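Local structure of hypothetical protein, IPT/TIG domain protein (Bacteroides ovatus, 4HW6) at residues A[167-172]-A[408-413]; A[265-270]-A[298-303]; A[366-369]-A[375-378]; A[360-365]-A[419-424]; A[393-398]-A[427-432]. The protein is of unknown function but probably binds carbohydrate as an auxiliary nutrient-binding protein, pairing an IPT/TIG domain with a six-bladed beta-propeller. All blocks are in the same frame, centred on the assembly; numbering follows the deposited sequence. Where two conformers were deposited one is given.

Contact 1: A[167-172]-A[408-413]; sequences VDFVNQ and AYDMKR
The guanidinium of R413 lies flat on one face of the F169 ring. The two planes are only 15° apart and their centres are 4.0 Å apart. The stack is off-centre, a cation-pi contact in which NH1 sits over the middle of the ring. CZ of R413 comes down on CD2 of F169 at 3.4 Å, and NH2 reaches back to CB of F169 at the same distance. The opposite face of the guanidinium is covered by CE of K412. At its edge, in plane, is the carboxylate of D410. NH1 of R413 gives OD2 of D410 a salt bridge of 2.9 Å, met on the syn side of the carboxylate. The same OD2 also bonds Y417, while NH1 bonds the backbone O of Y152 and NH2 pairs with D153. The contact joins two blades of the propeller, since F169 follows strand 164-168 and R413 follows strand 404-410. Both turns carry an Asx motif. In one, D168 OD1 takes the N-H of N171; in the other, D410 OD1 takes that of R413 at 2.8 Å. R413 runs extended from CG to NE, which carries its flat end across to the ring. A leucine here would probably leave D410 without its cation, D153 with K412 alone, and the F169 face without its stacked partner.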
# COMPACT_ATOMS: atom_id res chain seq x y z
N VAL A 167 -1.12 -14.08 -1.69
CA VAL A 167 -1.63 -13.81 -0.37
C VAL A 167 -3.16 -13.84 -0.46
O VAL A 167 -3.76 -13.00 -1.13
CB VAL A 167 -1.15 -12.45 0.16
CG1 VAL A 167 -1.73 -12.19 1.53
CG2 VAL A 167 0.39 -12.37 0.21
N ASP A 168 -3.75 -14.81 0.22
CA ASP A 168 -5.20 -15.06 0.25
C ASP A 168 -5.73 -14.61 1.61
O ASP A 168 -5.57 -15.31 2.61
CB ASP A 168 -5.42 -16.55 0.03
CG ASP A 168 -6.88 -16.98 0.09
OD1 ASP A 168 -7.77 -16.23 0.54
OD2 ASP A 168 -7.12 -18.14 -0.28
N PHE A 169 -6.38 -13.46 1.65
CA PHE A 169 -6.83 -12.89 2.92
C PHE A 169 -8.00 -13.64 3.55
O PHE A 169 -8.12 -13.70 4.77
CB PHE A 169 -7.17 -11.40 2.76
CG PHE A 169 -5.98 -10.50 2.62
CD1 PHE A 169 -5.35 -10.33 1.39
CD2 PHE A 169 -5.47 -9.81 3.71
CE1 PHE A 169 -4.26 -9.50 1.24
CE2 PHE A 169 -4.38 -8.96 3.56
CZ PHE A 169 -3.76 -8.81 2.33
N VAL A 170 -8.87 -14.22 2.71
CA VAL A 170 -10.06 -14.91 3.21
C VAL A 170 -9.61 -16.15 3.98
O VAL A 170 -10.09 -16.42 5.08
CB VAL A 170 -11.02 -15.31 2.06
CG1 VAL A 170 -12.09 -16.31 2.51
CG2 VAL A 170 -11.66 -14.06 1.47
N ASN A 171 -8.66 -16.90 3.41
CA ASN A 171 -8.15 -18.11 4.05
C ASN A 171 -6.88 -17.89 4.89
O ASN A 171 -6.38 -18.83 5.51
CB ASN A 171 -7.91 -19.17 2.99
CG ASN A 171 -9.19 -19.56 2.31
OD1 ASN A 171 -10.14 -19.93 2.98
ND2 ASN A 171 -9.26 -19.39 0.98
N GLN A 172 -6.39 -16.65 4.91
CA GLN A 172 -5.20 -16.30 5.67
C GLN A 172 -4.07 -17.28 5.33
O GLN A 172 -3.49 -17.93 6.20
CB GLN A 172 -5.52 -16.28 7.17
CG GLN A 172 -6.64 -15.32 7.53
CD GLN A 172 -6.14 -13.90 7.72
OE1 GLN A 172 -5.40 -13.63 8.66
NE2 GLN A 172 -6.56 -12.99 6.84
N ALA A 408 1.99 -2.02 -2.65
CA ALA A 408 0.55 -2.08 -2.94
C ALA A 408 -0.21 -1.29 -1.87
O ALA A 408 0.27 -1.15 -0.74
CB ALA A 408 0.08 -3.53 -2.99
N TYR A 409 -1.34 -0.71 -2.25
CA TYR A 409 -2.18 -0.00 -1.30
C TYR A 409 -3.50 -0.72 -1.19
O TYR A 409 -4.22 -0.88 -2.18
CB TYR A 409 -2.39 1.47 -1.70
CG TYR A 409 -3.15 2.20 -0.62
CD1 TYR A 409 -2.53 2.56 0.58
CD2 TYR A 409 -4.49 2.48 -0.76
CE1 TYR A 409 -3.24 3.19 1.59
CE2 TYR A 409 -5.20 3.14 0.24
CZ TYR A 409 -4.56 3.49 1.42
OH TYR A 409 -5.29 4.10 2.43
N ASP A 410 -3.83 -1.12 0.03
CA ASP A 410 -5.04 -1.84 0.35
C ASP A 410 -6.08 -0.80 0.74
O ASP A 410 -6.04 -0.26 1.85
CB ASP A 410 -4.74 -2.78 1.50
CG ASP A 410 -5.89 -3.70 1.87
OD1 ASP A 410 -7.07 -3.35 1.63
OD2 ASP A 410 -5.57 -4.76 2.45
N MSE A 411 -6.99 -0.50 -0.18
CA MSE A 411 -8.03 0.50 0.08
C MSE A 411 -9.04 0.01 1.12
O MSE A 411 -9.62 0.80 1.88
CB MSE A 411 -8.75 0.87 -1.22
CG MSE A 411 -7.88 1.61 -2.23
SE MSE A 411 -8.94 2.30 -3.71
CE MSE A 411 -10.53 2.72 -2.71
N LYS A 412 -9.26 -1.30 1.17
CA LYS A 412 -10.23 -1.84 2.11
C LYS A 412 -9.72 -1.73 3.55
O LYS A 412 -10.46 -1.37 4.47
CB LYS A 412 -10.56 -3.29 1.76
CG LYS A 412 -11.58 -3.93 2.68
CD LYS A 412 -12.24 -5.15 2.05
CE LYS A 412 -11.39 -6.40 2.16
NZ LYS A 412 -12.11 -7.57 1.56
N ARG A 413 -8.46 -2.06 3.75
CA ARG A 413 -7.88 -2.08 5.10
C ARG A 413 -7.07 -0.82 5.40
O ARG A 413 -6.47 -0.73 6.47
CB ARG A 413 -7.02 -3.33 5.26
CG ARG A 413 -7.79 -4.61 4.97
CD ARG A 413 -7.01 -5.89 5.20
NE ARG A 413 -7.82 -7.05 4.82
CZ ARG A 413 -8.02 -7.49 3.58
NH1 ARG A 413 -7.44 -6.91 2.55
NH2 ARG A 413 -8.81 -8.53 3.36

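Contact 2: A[265-270]-A[298-303]; sequences EEVMMD and YRVDYN
OD2 of D270 takes the hydroxyl hydrogen of Y298 in a bond of 2.6 Å between OD2 and OH. The oxygen uses its syn lone pair, the one on the side of OD1. The carboxylate stands almost upright to the ring, with the planes 85° apart, and OD2 lies at the ring edge near its plane. It also passes CE2 of Y298 at 3.4 Å. The chi1 of D270, 67°, sets CG between the backbone N and the carbonyl carbon, and this turns the carboxylate to the tyrosine. OD1 of D270 bonds the hydroxyl of Y291, whose ring stacks on Y298. One carboxylate thus serves two tyrosines. The second touch is apolar and slight: CG1 of V267 meets CG2 of V300 at 4.5 Å. L309 packs on both valines. V267 belongs to a classic beta bulge, in which E266 and V267 both face I252. The segments belong to neighbouring sheets of the propeller, 265-270 carrying the bulged strand 265-268 of one and 298-303 lying on strand 296-301 of the next. Because the Y298 hydroxyl donates to OD2, D270 is probably ionised, with its negative charge probably shared between the two tyrosine hydroxyls.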
# COMPACT_ATOMS: atom_id res chain seq x y z
N GLU A 265 6.40 0.02 -32.00
CA GLU A 265 6.86 1.33 -31.57
C GLU A 265 5.68 2.26 -31.31
O GLU A 265 5.29 3.04 -32.19
CB GLU A 265 7.77 1.90 -32.66
CG GLU A 265 8.57 3.11 -32.20
CD GLU A 265 9.44 3.66 -33.32
OE1 GLU A 265 10.31 2.92 -33.82
OE2 GLU A 265 9.26 4.83 -33.69
N GLU A 266 5.09 2.17 -30.11
CA GLU A 266 4.09 3.17 -29.69
C GLU A 266 4.77 4.53 -29.64
O GLU A 266 4.21 5.51 -30.11
CB GLU A 266 3.47 2.83 -28.33
CG GLU A 266 2.53 1.61 -28.35
CD GLU A 266 1.13 1.94 -28.84
OE1 GLU A 266 0.86 3.12 -29.15
OE2 GLU A 266 0.28 1.01 -28.89
N VAL A 267 5.97 4.58 -29.06
CA VAL A 267 6.79 5.79 -29.07
C VAL A 267 8.24 5.43 -28.81
O VAL A 267 8.51 4.45 -28.14
CB VAL A 267 6.28 6.82 -28.02
CG1 VAL A 267 6.60 6.38 -26.60
CG2 VAL A 267 6.80 8.23 -28.31
N MSE A 268 9.17 6.22 -29.35
CA MSE A 268 10.59 6.03 -29.03
C MSE A 268 10.86 6.50 -27.60
O MSE A 268 10.21 7.42 -27.09
CB MSE A 268 11.49 6.84 -29.97
CG MSE A 268 11.47 6.39 -31.41
SE MSE A 268 12.02 4.54 -31.64
CE MSE A 268 13.78 4.47 -30.80
N MSE A 269 11.83 5.86 -26.97
CA MSE A 269 12.36 6.30 -25.69
C MSE A 269 13.81 6.70 -25.87
O MSE A 269 14.47 6.35 -26.86
CB MSE A 269 12.24 5.19 -24.63
CG MSE A 269 10.84 5.04 -24.06
SE MSE A 269 10.74 3.60 -22.74
CE MSE A 269 12.00 4.38 -21.46
N ASP A 270 14.33 7.46 -24.91
CA ASP A 270 15.68 7.97 -25.02
C ASP A 270 16.73 7.01 -24.43
O ASP A 270 17.93 7.30 -24.48
CB ASP A 270 15.77 9.37 -24.39
CG ASP A 270 15.57 9.36 -22.88
OD1 ASP A 270 15.44 8.30 -22.22
OD2 ASP A 270 15.52 10.48 -22.32
N TYR A 298 9.93 9.42 -15.70
CA TYR A 298 9.42 10.20 -16.81
C TYR A 298 7.91 10.04 -16.87
O TYR A 298 7.33 9.10 -16.28
CB TYR A 298 9.98 9.68 -18.14
CG TYR A 298 11.39 10.05 -18.53
CD1 TYR A 298 12.46 9.84 -17.68
CD2 TYR A 298 11.66 10.55 -19.80
CE1 TYR A 298 13.77 10.13 -18.08
CE2 TYR A 298 12.96 10.85 -20.19
CZ TYR A 298 14.02 10.64 -19.32
OH TYR A 298 15.32 10.92 -19.74
N ARG A 299 7.27 10.94 -17.62
CA ARG A 299 5.85 10.83 -17.93
C ARG A 299 5.64 10.71 -19.44
O ARG A 299 6.29 11.41 -20.23
CB ARG A 299 5.09 12.05 -17.38
CG ARG A 299 3.67 12.23 -17.92
CD ARG A 299 2.83 13.12 -17.04
NE ARG A 299 1.74 13.76 -17.76
CZ ARG A 299 0.88 14.61 -17.21
NH1 ARG A 299 0.98 14.91 -15.93
NH2 ARG A 299 -0.09 15.17 -17.93
N VAL A 300 4.71 9.85 -19.84
CA VAL A 300 4.30 9.71 -21.24
C VAL A 300 2.79 9.97 -21.33
O VAL A 300 1.98 9.32 -20.68
CB VAL A 300 4.72 8.36 -21.83
CG1 VAL A 300 4.17 7.18 -21.01
CG2 VAL A 300 4.29 8.30 -23.30
N ASP A 301 2.42 10.98 -22.10
CA ASP A 301 1.03 11.36 -22.26
C ASP A 301 0.33 10.48 -23.29
O ASP A 301 0.95 10.03 -24.26
CB ASP A 301 0.92 12.83 -22.69
CG ASP A 301 1.31 13.81 -21.57
OD1 ASP A 301 1.00 13.56 -20.40
OD2 ASP A 301 1.92 14.85 -21.87
N TYR A 302 -0.97 10.27 -23.07
CA TYR A 302 -1.84 9.50 -23.97
C TYR A 302 -2.83 10.44 -24.62
O TYR A 302 -3.55 11.17 -23.93
CB TYR A 302 -2.54 8.38 -23.19
CG TYR A 302 -3.50 7.56 -24.01
CD1 TYR A 302 -3.03 6.61 -24.91
CD2 TYR A 302 -4.87 7.71 -23.87
CE1 TYR A 302 -3.89 5.86 -25.66
CE2 TYR A 302 -5.75 6.96 -24.62
CZ TYR A 302 -5.26 6.02 -25.51
OH TYR A 302 -6.16 5.29 -26.25
N ASN A 303 -2.86 10.44 -25.96
CA ASN A 303 -3.82 11.24 -26.70
C ASN A 303 -5.02 10.37 -26.98
O ASN A 303 -4.93 9.41 -27.75
CB ASN A 303 -3.21 11.74 -28.02
CG ASN A 303 -4.18 12.58 -28.85
OD1 ASN A 303 -5.37 12.26 -29.00
ND2 ASN A 303 -3.67 13.68 -29.39

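Contact 3: A[366-369]-A[375-378]; sequences TVRV and RVTT
R368 and T378 face each other as a non-hydrogen-bonded pair in the antiparallel beta hairpin of strands 366-370 and 375-380. V369 and T377 form the next, hydrogen-bonded pair. There the N of V369 gives the O of T377 a bond of 2.8 Å, and the N of T377 returns one of 3.0 Å to the O of V369. That carbonyl oxygen also receives a CA-H...O contact from V376. The tightly packed face carries T366, R368, V376 and T378. CG1 of V376 presses on one face of the R368 guanidinium, at 3.5 Å from NH2. NE of R368 lies 3.3 Å from OG1 of T378. The bend of R368 at chi3, 79°, turns the guanidinium so that one face meets V376. Its charge is matched from outside the hairpin, with NH2 paired to D326 and NH1 to D361. OG1 of T378 also bonds D326, so one carboxylate links both side chains. A methionine in place of R368 would probably leave D326 and D361 without their cation, and V376 without the flat group it packs on. The pair on the other face, V369 and T377, is looser; V369 itself is buried, but T377 is partly exposed. The closest side-chain approach on this face is CB of V369 to OG1 of T377, 3.8 Å. R375 leads its tip away from the partner strand and is also partly exposed. At the far end of the packed face, the methyl CG2 of T366 meets the methyl CG2 of T378 at 3.7 Å, the two side chains crossing at about a right angle.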
# COMPACT_ATOMS: atom_id res chain seq x y z
N THR A 366 13.95 3.57 0.98
CA THR A 366 12.81 4.37 1.37
C THR A 366 11.57 4.10 0.53
O THR A 366 11.63 3.56 -0.59
CB THR A 366 13.15 5.88 1.28
OG1 THR A 366 13.58 6.20 -0.05
CG2 THR A 366 14.24 6.26 2.27
N VAL A 367 10.44 4.49 1.09
CA VAL A 367 9.22 4.71 0.35
C VAL A 367 9.12 6.23 0.18
O VAL A 367 9.24 6.99 1.16
CB VAL A 367 7.99 4.15 1.08
CG1 VAL A 367 6.71 4.46 0.28
CG2 VAL A 367 8.13 2.62 1.30
N ARG A 368 8.92 6.68 -1.06
CA ARG A 368 8.92 8.10 -1.39
C ARG A 368 7.62 8.45 -2.08
O ARG A 368 6.88 7.55 -2.49
CB ARG A 368 10.17 8.47 -2.22
CG ARG A 368 11.44 8.12 -1.45
CD ARG A 368 12.74 8.43 -2.15
NE ARG A 368 13.06 9.85 -2.06
CZ ARG A 368 14.07 10.39 -2.72
NH1 ARG A 368 14.87 9.62 -3.46
NH2 ARG A 368 14.32 11.68 -2.64
N VAL A 369 7.34 9.75 -2.20
CA VAL A 369 6.12 10.22 -2.84
C VAL A 369 6.48 11.24 -3.87
O VAL A 369 7.27 12.15 -3.59
CB VAL A 369 5.16 10.84 -1.83
CG1 VAL A 369 3.83 11.18 -2.51
CG2 VAL A 369 4.92 9.90 -0.67
N ARG A 375 7.01 17.30 -6.88
CA ARG A 375 7.85 17.29 -5.68
C ARG A 375 8.04 15.89 -5.16
O ARG A 375 7.10 15.11 -5.14
CB ARG A 375 7.25 18.15 -4.57
CG ARG A 375 8.17 18.24 -3.35
CD ARG A 375 7.73 19.27 -2.32
NE ARG A 375 7.98 20.65 -2.75
CZ ARG A 375 9.17 21.27 -2.77
NH1 ARG A 375 10.30 20.67 -2.41
NH2 ARG A 375 9.22 22.53 -3.19
N VAL A 376 9.27 15.57 -4.77
CA VAL A 376 9.61 14.25 -4.23
C VAL A 376 9.89 14.42 -2.76
O VAL A 376 10.73 15.24 -2.39
CB VAL A 376 10.88 13.67 -4.88
CG1 VAL A 376 11.21 12.32 -4.22
CG2 VAL A 376 10.68 13.51 -6.39
N THR A 377 9.17 13.67 -1.92
CA THR A 377 9.40 13.69 -0.47
C THR A 377 9.56 12.25 0.01
O THR A 377 9.13 11.33 -0.68
CB THR A 377 8.24 14.35 0.28
OG1 THR A 377 7.05 13.61 0.00
CG2 THR A 377 8.08 15.82 -0.14
N THR A 378 10.24 12.04 1.12
CA THR A 378 10.42 10.70 1.67
C THR A 378 9.32 10.39 2.69
O THR A 378 9.09 11.16 3.61
CB THR A 378 11.84 10.54 2.23
OG1 THR A 378 12.77 10.69 1.14
CG2 THR A 378 12.02 9.14 2.89

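Contact 4: A[360-365]-A[419-424]; sequences CDRDSH and GDCDNH
R362 reaches across to C421 and D422 with the end of a long, straight side chain. From CB, its CG is set opposite the backbone N, chi1 180°, and the chain stays extended through CD to NE. These inner atoms meet nothing of 419-424; the side chain lies against N338 of strand 337-344, and the touching across the contact is left to the guanidinium. NH1 comes within 3.8 Å of CB of C421, in van der Waals contact. The same NH1 bonds OG1 of T405, on the strand next to 415-420. NH2 stands 4.2 Å from OD2 of D422, which lies well out of the guanidinium plane. No N-H points at that oxygen, so only the charges attract. A water closes the gap: it accepts from NH2 of R362 at 2.9 Å and donates to OD2 of D422 at 3.2 Å. OD2 of D422 also bonds H403. Each segment is braced within itself. OG of S364 bonds OD2 of D361, and ND2 of N423 bonds OD2 of D420 at 2.7 Å in a nearly straight line. The segments are equivalent corners, each a strand end with an Asp followed by a tight turn ending in His, as expected of successive blades in a beta-propeller.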
# COMPACT_ATOMS: atom_id res chain seq x y z
N CYS A 360 8.72 2.73 -4.16
CA CYS A 360 9.86 2.20 -3.41
C CYS A 360 11.16 2.63 -4.09
O CYS A 360 11.34 2.42 -5.29
CB CYS A 360 9.77 0.69 -3.36
SG CYS A 360 8.44 0.18 -2.25
N ASP A 361 12.04 3.26 -3.32
CA ASP A 361 13.33 3.72 -3.81
C ASP A 361 14.29 2.71 -3.20
O ASP A 361 14.72 2.85 -2.07
CB ASP A 361 13.56 5.15 -3.35
CG ASP A 361 14.49 5.96 -4.27
OD1 ASP A 361 14.41 5.83 -5.51
OD2 ASP A 361 15.27 6.78 -3.72
N ARG A 362 14.57 1.65 -3.96
CA ARG A 362 15.20 0.47 -3.43
C ARG A 362 16.55 0.73 -2.79
O ARG A 362 16.86 0.21 -1.69
CB ARG A 362 15.31 -0.58 -4.54
CG ARG A 362 15.96 -1.89 -4.13
CD ARG A 362 16.00 -2.84 -5.30
NE ARG A 362 16.91 -3.97 -5.07
CZ ARG A 362 16.57 -5.25 -4.87
NH1 ARG A 362 15.30 -5.66 -4.78
NH2 ARG A 362 17.53 -6.16 -4.73
N ASP A 363 17.36 1.55 -3.43
CA ASP A 363 18.74 1.73 -2.99
C ASP A 363 18.99 2.89 -2.05
O ASP A 363 20.06 2.97 -1.46
CB ASP A 363 19.68 1.73 -4.20
CG ASP A 363 19.62 0.41 -4.97
OD1 ASP A 363 19.72 -0.65 -4.35
OD2 ASP A 363 19.42 0.42 -6.18
N SER A 364 17.99 3.75 -1.84
CA SER A 364 17.99 4.66 -0.70
C SER A 364 17.24 4.08 0.49
O SER A 364 17.24 4.68 1.58
CB SER A 364 17.39 6.02 -1.06
OG SER A 364 16.00 5.91 -1.27
N HIS A 365 16.61 2.91 0.29
CA HIS A 365 15.89 2.15 1.31
C HIS A 365 14.69 2.91 1.87
O HIS A 365 14.40 2.86 3.09
CB HIS A 365 16.83 1.67 2.42
CG HIS A 365 18.05 0.99 1.89
ND1 HIS A 365 18.06 -0.34 1.52
CD2 HIS A 365 19.31 1.45 1.68
CE1 HIS A 365 19.27 -0.66 1.10
NE2 HIS A 365 20.04 0.41 1.15
N GLY A 419 7.12 -4.77 -0.15
CA GLY A 419 7.98 -5.92 -0.31
C GLY A 419 9.40 -5.50 -0.02
O GLY A 419 10.07 -4.85 -0.85
N ASP A 420 9.84 -5.86 1.17
CA ASP A 420 11.12 -5.42 1.71
C ASP A 420 12.11 -6.55 1.45
O ASP A 420 12.36 -7.41 2.29
CB ASP A 420 10.91 -5.13 3.19
CG ASP A 420 12.07 -4.43 3.84
OD1 ASP A 420 12.89 -3.86 3.13
OD2 ASP A 420 12.08 -4.39 5.11
N CYS A 421 12.69 -6.51 0.25
CA CYS A 421 13.31 -7.69 -0.35
C CYS A 421 14.45 -8.31 0.43
O CYS A 421 14.45 -9.52 0.61
CB CYS A 421 13.76 -7.42 -1.78
SG CYS A 421 12.33 -7.37 -2.85
N ASP A 422 15.39 -7.51 0.94
CA ASP A 422 16.51 -8.07 1.69
C ASP A 422 16.26 -8.26 3.21
O ASP A 422 17.12 -8.75 3.95
CB ASP A 422 17.79 -7.33 1.32
CG ASP A 422 18.44 -7.92 0.06
OD1 ASP A 422 18.57 -9.17 -0.02
OD2 ASP A 422 18.85 -7.17 -0.84
N ASN A 423 15.03 -8.01 3.63
CA ASN A 423 14.53 -8.50 4.91
C ASN A 423 13.58 -9.67 4.75
O ASN A 423 13.16 -10.26 5.72
CB ASN A 423 13.84 -7.36 5.67
CG ASN A 423 14.83 -6.37 6.22
OD1 ASN A 423 15.92 -6.76 6.66
ND2 ASN A 423 14.48 -5.09 6.17
N HIS A 424 13.23 -9.98 3.50
CA HIS A 424 12.47 -11.18 3.15
C HIS A 424 11.09 -11.19 3.77
O HIS A 424 10.51 -12.25 4.02
CB HIS A 424 13.31 -12.40 3.49
CG HIS A 424 14.64 -12.37 2.79
ND1 HIS A 424 14.75 -12.60 1.43
CD2 HIS A 424 15.88 -12.06 3.23
CE1 HIS A 424 16.02 -12.44 1.06
NE2 HIS A 424 16.72 -12.11 2.14
O HOH W 1 17.38 -8.64 -3.25

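Contact 5: A[393-398]-A[427-432]; sequences GELRSQ and RKIAPE
L395 meets I429 in the one apolar touch of this contact. CD2 of L395 comes to 3.7 Å from CG2 of I429. The isoleucine holds CG2 opposite its backbone N while CG1 lies beside that N, chi1 -56°, and this presents the short branch to the leucine. Y379 and A380 of strand 375-380 pack against both side chains, so the pair is enclosed by a neighbouring sheet. The charged part is unlike this. In one of two conformers of E432, its OE1 is 4.4 Å from OE2 of E394, two acidic groups that would tend to repel. E432 is compensated from outside: OE1 pairs with R31 and OE2 takes the backbone N of N108. R31 probably offsets some of the negative charge near E394 too. Polar bonds within 393-398 set the shape of its turn. The backbone N of E394 bonds OE1 of Q398 at 3.0 Å, with the donor tilted 17° from the carbonyl plane. The N of Q398 in turn bonds the O of E394 at 3.2 Å. G393 has backbone angles that suit a residue without CB, and a CB there would run into OE1 of Q398. Strands 393-394 and 425-431 both flank strand 109-115 in one antiparallel sheet. Strand 109-115 comes early in the chain and 425-431 at its end, so this sheet combines both ends of the propeller chain, as in the ring closure known for beta-propellers.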
# COMPACT_ATOMS: atom_id res chain seq x y z
N GLY A 393 8.41 0.78 13.34
CA GLY A 393 8.11 1.93 14.18
C GLY A 393 7.76 3.15 13.35
O GLY A 393 7.32 3.02 12.20
N GLU A 394 8.03 4.34 13.90
CA GLU A 394 7.64 5.61 13.29
C GLU A 394 8.32 5.79 11.95
O GLU A 394 9.49 5.45 11.80
CB GLU A 394 8.02 6.80 14.18
CG GLU A 394 7.47 6.81 15.59
CD GLU A 394 5.98 7.11 15.65
OE1 GLU A 394 5.53 7.99 14.88
OE2 GLU A 394 5.28 6.48 16.49
N LEU A 395 7.59 6.35 10.99
CA LEU A 395 8.00 6.28 9.57
C LEU A 395 9.40 6.79 9.28
O LEU A 395 10.13 6.17 8.50
CB LEU A 395 7.01 7.06 8.69
CG LEU A 395 5.58 6.55 8.69
CD1 LEU A 395 4.77 7.22 7.57
CD2 LEU A 395 5.50 5.04 8.54
N ARG A 396 9.74 7.94 9.86
CA ARG A 396 11.00 8.61 9.53
C ARG A 396 12.00 8.61 10.69
O ARG A 396 13.21 8.64 10.46
CB ARG A 396 10.74 10.05 9.08
CG ARG A 396 9.97 10.21 7.75
CD ARG A 396 10.76 9.80 6.55
NE ARG A 396 12.03 10.52 6.48
CZ ARG A 396 12.22 11.72 5.96
NH1 ARG A 396 11.21 12.44 5.44
NH2 ARG A 396 13.45 12.22 5.97
N SER A 397 11.53 8.56 11.93
CA SER A 397 12.46 8.63 13.07
C SER A 397 13.05 7.27 13.41
O SER A 397 14.16 7.19 13.96
CB SER A 397 11.78 9.24 14.29
OG SER A 397 10.67 8.47 14.71
N GLN A 398 12.35 6.20 13.07
CA GLN A 398 12.72 4.84 13.53
C GLN A 398 12.86 3.78 12.44
O GLN A 398 13.81 2.98 12.46
CB GLN A 398 11.69 4.34 14.55
CG GLN A 398 11.61 5.19 15.82
CD GLN A 398 10.59 4.69 16.82
OE1 GLN A 398 9.53 4.16 16.44
NE2 GLN A 398 10.89 4.84 18.11
N ARG A 427 6.20 -5.80 4.71
CA ARG A 427 6.02 -4.81 5.75
C ARG A 427 4.68 -4.11 5.50
O ARG A 427 4.15 -4.12 4.38
CB ARG A 427 7.16 -3.79 5.74
CG ARG A 427 8.57 -4.35 5.74
CD ARG A 427 8.97 -4.96 7.07
NE ARG A 427 9.24 -3.99 8.12
CZ ARG A 427 10.29 -3.17 8.19
NH1 ARG A 427 11.25 -3.19 7.31
NH2 ARG A 427 10.39 -2.34 9.21
N LYS A 428 4.11 -3.55 6.56
CA LYS A 428 2.86 -2.80 6.47
C LYS A 428 3.08 -1.37 6.96
O LYS A 428 3.80 -1.14 7.93
CB LYS A 428 1.80 -3.50 7.28
CG LYS A 428 0.43 -2.83 7.33
CD LYS A 428 -0.51 -3.79 8.09
CE LYS A 428 -1.77 -3.14 8.58
NZ LYS A 428 -2.57 -4.16 9.34
N ILE A 429 2.48 -0.40 6.26
CA ILE A 429 2.44 0.98 6.75
C ILE A 429 0.98 1.32 6.99
O ILE A 429 0.16 1.28 6.07
CB ILE A 429 3.08 2.00 5.77
CG1 ILE A 429 4.53 1.62 5.44
CG2 ILE A 429 3.00 3.41 6.38
CD1 ILE A 429 5.20 2.55 4.43
N ALA A 430 0.64 1.66 8.23
CA ALA A 430 -0.74 1.91 8.63
C ALA A 430 -0.71 2.69 9.94
O ALA A 430 0.35 2.82 10.57
CB ALA A 430 -1.48 0.57 8.87
N PRO A 431 -1.88 3.19 10.36
CA PRO A 431 -1.99 3.80 11.68
C PRO A 431 -1.57 2.84 12.78
O PRO A 431 -1.87 1.65 12.72
CB PRO A 431 -3.49 4.09 11.81
CG PRO A 431 -4.00 4.18 10.43
CD PRO A 431 -3.13 3.29 9.59
N GLU A 432 -0.86 3.37 13.77
CA GLU A 432 -0.46 2.64 14.97
C GLU A 432 -1.70 2.14 15.70
O GLU A 432 -2.65 2.89 15.80
CB GLU A 432 0.29 3.59 15.91
CG GLU A 432 -0.51 4.82 16.32
CD GLU A 432 0.29 5.83 17.10
OE1 GLU A 432 1.23 5.43 17.80
OE2 GLU A 432 -0.02 7.03 17.02

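How the contacts relate
Along the chain, contact 2 closes before contact 3 opens, and both are nested inside the span of contact 1. Contact 3 also lies within contact 4, and contacts 4 and 5 interleave with each other and with contact 1. Contact 2 is remote, its centre at least 24 Å from every other. Contacts 3, 4 and 5 cluster with centres about 14 to 15 Å apart. R368 of contact 3 reaches D361 of contact 4 in a salt bridge, and D420 of contact 4 reaches R427 of contact 5. Contacts 1, 4 and 5 share the sheet of strands 404-410, 415-420 and 425-431. Contact 1 joins it to the sheet of strand 164-168, contact 4 to that of strand 355-361, while contact 5 lies within it.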